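PDB 4QRN: 5-Carboxyvanillate Decarboxylase from Novosphingobium aromaticivorans, which probably removes a carboxyl group from 5-carboxyvanillate as a metal-dependent decarboxylase of the amidohydrolase family, binding manganese in its active site. Local coordinates for residues L36-I49 / T102-V116. Numbering follows the deposited sequence. Where two conformers were deposited one is given.
Sequences LRIATEEAFATREI and TGIDKAILALTSPGV. With MN (manganese (II) ion), chain E; 1DF (4-hydroxy-3-methoxy-5-nitrobenzoic acid), chain F.
The F44 ring lays one face over L111, whose CA sits 4.0 Å from the ring centroid in a CH-pi contact, while F44 CE2 meets L111 CD1, the two side chains crossing at about a right angle. A first torsion of 72°, with CG between the backbone N and carbonyl carbon, brings the ring there; helices 93-101 and 122-142 also touch it. Beyond it, I49 CD1 and L111 CD2 meet tip to tip at 3.7 Å. Strands 38-44 and 106-111 run parallel, and a beta bulge between A39 and E42 shifts their pairing by one residue. At the other end D105 OD2 accepts from R37 N through its anti lone pair (2.8 Å, 167°), while R37 O receives both D105 N and K106 N. The extended R37 side chain delivers NH1 to G103 O in the guanidinium plane (2.9 Å), and NH2 forms a salt bridge with D350. A methionine in its place would probably leave D350 without this countercharge and G103 O without this donor. The bulge carries E41, whose OE2 binds manganese at 2.1 Å alongside H210 and D336, and T112 OG1, hydrogen-bonded to Y339 OH, lies 3.3 Å from inhibitor OM; backbone bonds on both sides of the bulge probably hold E41 and T112 in place for metal and ligand.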
loop_
_atom_site.group_PDB
_atom_site.type_symbol
_atom_site.label_atom_id
_atom_site.label_comp_id
_atom_site.label_asym_id
_atom_site.label_seq_id
_atom_site.Cartn_x
_atom_site.Cartn_y
_atom_site.Cartn_z
ATOM N N LEU A 36 -10.797 14.078 26.479
ATOM C CA LEU A 36 -10.045 12.924 26.949
ATOM C C LEU A 36 -9.227 12.375 25.796
ATOM O O LEU A 36 -9.624 12.514 24.632
ATOM C CB LEU A 36 -10.983 11.825 27.448
ATOM C CG LEU A 36 -11.887 12.189 28.611
ATOM C CD1 LEU A 36 -12.790 11.000 28.933
ATOM C CD2 LEU A 36 -11.084 12.598 29.835
ATOM N N ARG A 37 -8.094 11.757 26.104
ATOM C CA ARG A 37 -7.322 11.044 25.094
ATOM C C ARG A 37 -7.657 9.559 25.217
ATOM O O ARG A 37 -7.270 8.920 26.205
ATOM C CB ARG A 37 -5.831 11.282 25.244
ATOM C CG ARG A 37 -5.440 12.759 25.180
ATOM C CD ARG A 37 -3.940 12.926 25.103
ATOM N NE ARG A 37 -3.472 14.297 25.259
ATOM C CZ ARG A 37 -3.307 14.907 26.428
ATOM N NH1 ARG A 37 -3.601 14.280 27.567
ATOM N NH2 ARG A 37 -2.823 16.149 26.441
ATOM N N ILE A 38 -8.381 9.033 24.229
ATOM C CA ILE A 38 -8.770 7.626 24.189
ATOM C C ILE A 38 -7.958 6.956 23.082
ATOM O O ILE A 38 -8.123 7.291 21.898
ATOM C CB ILE A 38 -10.282 7.462 23.956
ATOM C CG1 ILE A 38 -11.061 8.199 25.076
ATOM C CG2 ILE A 38 -10.630 5.978 23.871
ATOM C CD1 ILE A 38 -12.576 8.110 24.966
ATOM N N ALA A 39 -7.059 6.052 23.464
ATOM C CA ALA A 39 -6.181 5.383 22.518
ATOM C C ALA A 39 -6.837 4.071 22.083
ATOM O O ALA A 39 -7.108 3.216 22.912
ATOM C CB ALA A 39 -4.838 5.130 23.175
ATOM N N THR A 40 -7.091 3.930 20.779
ATOM C CA THR A 40 -7.959 2.866 20.290
ATOM C C THR A 40 -7.278 1.656 19.631
ATOM O O THR A 40 -7.998 0.825 19.070
ATOM C CB THR A 40 -8.991 3.436 19.317
ATOM O OG1 THR A 40 -8.324 4.036 18.197
ATOM C CG2 THR A 40 -9.899 4.461 19.993
ATOM N N GLU A 41 -5.948 1.500 19.739
ATOM C CA GLU A 41 -5.304 0.309 19.184
ATOM C C GLU A 41 -4.104 -0.105 20.044
ATOM O O GLU A 41 -2.955 -0.028 19.623
ATOM C CB GLU A 41 -4.866 0.491 17.732
ATOM C CG GLU A 41 -4.535 -0.870 17.060
ATOM C CD GLU A 41 -3.710 -0.725 15.798
ATOM O OE1 GLU A 41 -4.218 -0.135 14.833
ATOM O OE2 GLU A 41 -2.542 -1.200 15.742
ATOM N N GLU A 42 -4.380 -0.577 21.251
ATOM C CA GLU A 42 -3.351 -0.762 22.282
ATOM C C GLU A 42 -3.225 -2.250 22.576
ATOM O O GLU A 42 -4.217 -2.961 22.651
ATOM C CB GLU A 42 -3.734 0.065 23.512
ATOM C CG GLU A 42 -4.242 1.474 23.132
ATOM C CD GLU A 42 -3.272 2.240 22.235
ATOM O OE1 GLU A 42 -2.086 2.338 22.614
ATOM O OE2 GLU A 42 -3.692 2.729 21.132
ATOM N N ALA A 43 -1.989 -2.729 22.695
ATOM C CA ALA A 43 -1.727 -4.161 22.677
ATOM C C ALA A 43 -1.269 -4.707 24.034
ATOM O O ALA A 43 -0.572 -4.017 24.804
ATOM C CB ALA A 43 -0.651 -4.461 21.651
ATOM N N PHE A 44 -1.600 -5.980 24.281
ATOM C CA PHE A 44 -1.017 -6.721 25.402
ATOM C C PHE A 44 -0.740 -8.144 24.943
ATOM O O PHE A 44 -1.216 -8.578 23.887
ATOM C CB PHE A 44 -1.930 -6.722 26.640
ATOM C CG PHE A 44 -3.131 -7.591 26.485
ATOM C CD1 PHE A 44 -4.265 -7.090 25.844
ATOM C CD2 PHE A 44 -3.140 -8.899 26.943
ATOM C CE1 PHE A 44 -5.380 -7.861 25.627
ATOM C CE2 PHE A 44 -4.292 -9.711 26.730
ATOM C CZ PHE A 44 -5.407 -9.174 26.074
ATOM N N ALA A 45 0.059 -8.873 25.730
ATOM C CA ALA A 45 0.388 -10.267 25.456
ATOM C C ALA A 45 0.143 -11.089 26.701
ATOM O O ALA A 45 0.101 -10.539 27.806
ATOM C CB ALA A 45 1.854 -10.412 25.048
ATOM N N THR A 46 0.023 -12.407 26.524
ATOM C CA THR A 46 0.111 -13.312 27.661
ATOM C C THR A 46 1.362 -14.163 27.471
ATOM O O THR A 46 1.712 -14.586 26.368
ATOM C CB THR A 46 -1.140 -14.195 27.846
ATOM O OG1 THR A 46 -1.181 -15.211 26.837
ATOM C CG2 THR A 46 -2.422 -13.347 27.848
ATOM N N ARG A 47 2.019 -14.442 28.584
ATOM C CA ARG A 47 3.253 -15.212 28.542
ATOM C C ARG A 47 3.022 -16.590 27.939
ATOM O O ARG A 47 3.860 -17.086 27.174
ATOM C CB ARG A 47 3.824 -15.331 29.959
ATOM C CG ARG A 47 5.213 -15.972 30.070
ATOM C CD ARG A 47 6.290 -15.087 29.443
ATOM N NE ARG A 47 6.718 -15.666 28.189
ATOM C CZ ARG A 47 7.710 -15.215 27.432
ATOM N NH1 ARG A 47 8.373 -14.109 27.761
ATOM N NH2 ARG A 47 8.014 -15.867 26.321
ATOM N N GLU A 48 1.898 -17.218 28.278
ATOM C CA GLU A 48 1.681 -18.568 27.774
ATOM C C GLU A 48 1.480 -18.591 26.258
ATOM O O GLU A 48 1.904 -19.555 25.611
ATOM C CB GLU A 48 0.534 -19.278 28.493
ATOM C CG GLU A 48 -0.794 -18.623 28.348
ATOM C CD GLU A 48 -1.876 -19.282 29.185
ATOM O OE1 GLU A 48 -1.565 -20.186 30.005
ATOM O OE2 GLU A 48 -3.052 -18.875 29.034
ATOM N N ILE A 49 0.903 -17.536 25.669
ATOM C CA ILE A 49 0.758 -17.516 24.218
ATOM C C ILE A 49 2.113 -17.237 23.558
ATOM O O ILE A 49 2.449 -17.872 22.573
ATOM C CB ILE A 49 -0.353 -16.547 23.775
ATOM C CG1 ILE A 49 -1.720 -17.153 24.143
ATOM C CG2 ILE A 49 -0.284 -16.290 22.247
ATOM C CD1 ILE A 49 -2.886 -16.218 23.962
ATOM N N THR A 102 1.774 9.846 29.577
ATOM C CA THR A 102 1.509 10.402 28.254
ATOM C C THR A 102 0.088 10.958 28.125
ATOM O O THR A 102 -0.393 11.223 27.029
ATOM C CB THR A 102 1.805 9.371 27.152
ATOM O OG1 THR A 102 1.140 8.121 27.433
ATOM C CG2 THR A 102 3.297 9.179 26.998
ATOM N N GLY A 103 -0.574 11.157 29.263
ATOM C CA GLY A 103 -1.886 11.768 29.241
ATOM C C GLY A 103 -2.985 10.932 28.603
ATOM O O GLY A 103 -3.989 11.494 28.160
ATOM N N ILE A 104 -2.795 9.613 28.547
ATOM C CA ILE A 104 -3.781 8.740 27.943
ATOM C C ILE A 104 -4.819 8.341 28.988
ATOM O O ILE A 104 -4.516 7.669 29.976
ATOM C CB ILE A 104 -3.132 7.503 27.287
ATOM C CG1 ILE A 104 -2.108 7.925 26.222
ATOM C CG2 ILE A 104 -4.216 6.587 26.725
ATOM C CD1 ILE A 104 -2.628 8.897 25.166
ATOM N N ASP A 105 -6.051 8.798 28.784
ATOM C CA ASP A 105 -7.136 8.546 29.737
ATOM C C ASP A 105 -7.670 7.128 29.664
ATOM O O ASP A 105 -7.947 6.525 30.702
ATOM C CB ASP A 105 -8.246 9.570 29.505
ATOM C CG ASP A 105 -7.778 10.961 29.825
ATOM O OD1 ASP A 105 -7.588 11.234 31.036
ATOM O OD2 ASP A 105 -7.561 11.769 28.888
ATOM N N LYS A 106 -7.859 6.603 28.456
ATOM C CA LYS A 106 -8.392 5.259 28.289
ATOM C C LYS A 106 -7.668 4.588 27.154
ATOM O O LYS A 106 -7.261 5.250 26.186
ATOM C CB LYS A 106 -9.890 5.292 27.980
ATOM C CG LYS A 106 -10.719 6.005 29.048
ATOM C CD LYS A 106 -12.208 5.827 28.816
ATOM C CE LYS A 106 -13.007 6.560 29.891
ATOM N NZ LYS A 106 -14.463 6.295 29.782
ATOM N N ALA A 107 -7.525 3.269 27.280
ATOM C CA ALA A 107 -6.904 2.436 26.260
ATOM C C ALA A 107 -7.860 1.314 25.900
ATOM O O ALA A 107 -8.391 0.641 26.797
ATOM C CB ALA A 107 -5.599 1.872 26.782
ATOM N N ILE A 108 -8.038 1.090 24.605
ATOM C CA ILE A 108 -8.797 -0.044 24.099
ATOM C C ILE A 108 -7.796 -1.125 23.749
ATOM O O ILE A 108 -6.946 -0.949 22.874
ATOM C CB ILE A 108 -9.670 0.355 22.910
ATOM C CG1 ILE A 108 -10.511 1.594 23.322
ATOM C CG2 ILE A 108 -10.498 -0.838 22.454
ATOM C CD1 ILE A 108 -11.618 1.982 22.380
ATOM N N LEU A 109 -7.880 -2.222 24.504
ATOM C CA LEU A 109 -6.842 -3.247 24.559
ATOM C C LEU A 109 -7.238 -4.493 23.793
ATOM O O LEU A 109 -8.384 -4.958 23.875
ATOM C CB LEU A 109 -6.633 -3.677 26.007
ATOM C CG LEU A 109 -6.150 -2.574 26.929
ATOM C CD1 LEU A 109 -6.340 -2.986 28.392
ATOM C CD2 LEU A 109 -4.705 -2.253 26.683
ATOM N N ALA A 110 -6.263 -5.062 23.097
ATOM C CA ALA A 110 -6.464 -6.334 22.385
ATOM C C ALA A 110 -5.196 -7.167 22.410
ATOM O O ALA A 110 -4.073 -6.655 22.333
ATOM C CB ALA A 110 -6.891 -6.072 20.940
ATOM N N LEU A 111 -5.386 -8.471 22.436
ATOM C CA LEU A 111 -4.283 -9.419 22.408
ATOM C C LEU A 111 -3.466 -9.204 21.139
ATOM O O LEU A 111 -3.999 -9.139 20.031
ATOM C CB LEU A 111 -4.814 -10.843 22.461
ATOM C CG LEU A 111 -3.738 -11.929 22.473
ATOM C CD1 LEU A 111 -2.967 -11.918 23.774
ATOM C CD2 LEU A 111 -4.349 -13.299 22.203
ATOM N N THR A 112 -2.151 -9.128 21.296
ATOM C CA THR A 112 -1.296 -8.718 20.210
ATOM C C THR A 112 -1.242 -9.745 19.088
ATOM O O THR A 112 -1.329 -10.970 19.290
ATOM C CB THR A 112 0.093 -8.373 20.766
ATOM O OG1 THR A 112 0.860 -7.704 19.770
ATOM C CG2 THR A 112 0.864 -9.586 21.226
ATOM N N SER A 113 -1.086 -9.224 17.876
ATOM C CA SER A 113 -1.061 -10.052 16.683
ATOM C C SER A 113 0.092 -11.055 16.732
ATOM O O SER A 113 1.205 -10.698 17.106
ATOM C CB SER A 113 -0.908 -9.132 15.487
ATOM O OG SER A 113 -0.851 -9.875 14.293
ATOM N N PRO A 114 -0.137 -12.306 16.289
ATOM C CA PRO A 114 -1.314 -12.825 15.580
ATOM C C PRO A 114 -2.340 -13.516 16.475
ATOM O O PRO A 114 -3.189 -14.267 15.977
ATOM C CB PRO A 114 -0.688 -13.843 14.623
ATOM C CG PRO A 114 0.409 -14.444 15.458
ATOM C CD PRO A 114 1.004 -13.242 16.168
ATOM N N GLY A 115 -2.279 -13.286 17.784
ATOM C CA GLY A 115 -3.222 -13.941 18.674
ATOM C C GLY A 115 -3.076 -15.452 18.609
ATOM O O GLY A 115 -1.960 -15.982 18.494
ATOM N N VAL A 116 -4.197 -16.169 18.667
ATOM C CA VAL A 116 -4.152 -17.631 18.564
ATOM C C VAL A 116 -4.441 -18.123 17.156
ATOM O O VAL A 116 -4.546 -19.328 16.920
ATOM C CB VAL A 116 -5.118 -18.314 19.559
ATOM C CG1 VAL A 116 -4.793 -17.899 20.986
ATOM C CG2 VAL A 116 -6.572 -18.042 19.224
HETATM MN MN MN E . -1.023 -2.478 16.579
HETATM C C1 1DF F . 4.319 -3.847 15.548
HETATM C CO1 1DF F . 3.483 -2.818 15.219
HETATM C CO2 1DF F . 3.769 -5.052 16.038
HETATM C CM1 1DF F . 2.089 -3.017 15.500
HETATM C CM2 1DF F . 2.445 -5.138 16.419
HETATM O OM 1DF F . 1.874 -6.263 16.943
HETATM C CZ 1DF F . 1.585 -4.060 16.271
HETATM C CC 1DF F . 5.786 -3.768 15.334
HETATM C CV 1DF F . 2.628 -7.473 16.867
HETATM O O1 1DF F . 6.345 -2.596 15.398
HETATM O O2 1DF F . 6.412 -4.813 15.128
HETATM O O3 1DF F . 0.384 -4.048 16.771
HETATM N N 1DF F . 1.169 -2.135 14.702
HETATM O O11 1DF F . -0.022 -2.268 14.722
HETATM O O22 1DF F . 1.702 -1.346 13.874
HETATM O O HOH W 1 -1.924 -2.701 18.564
#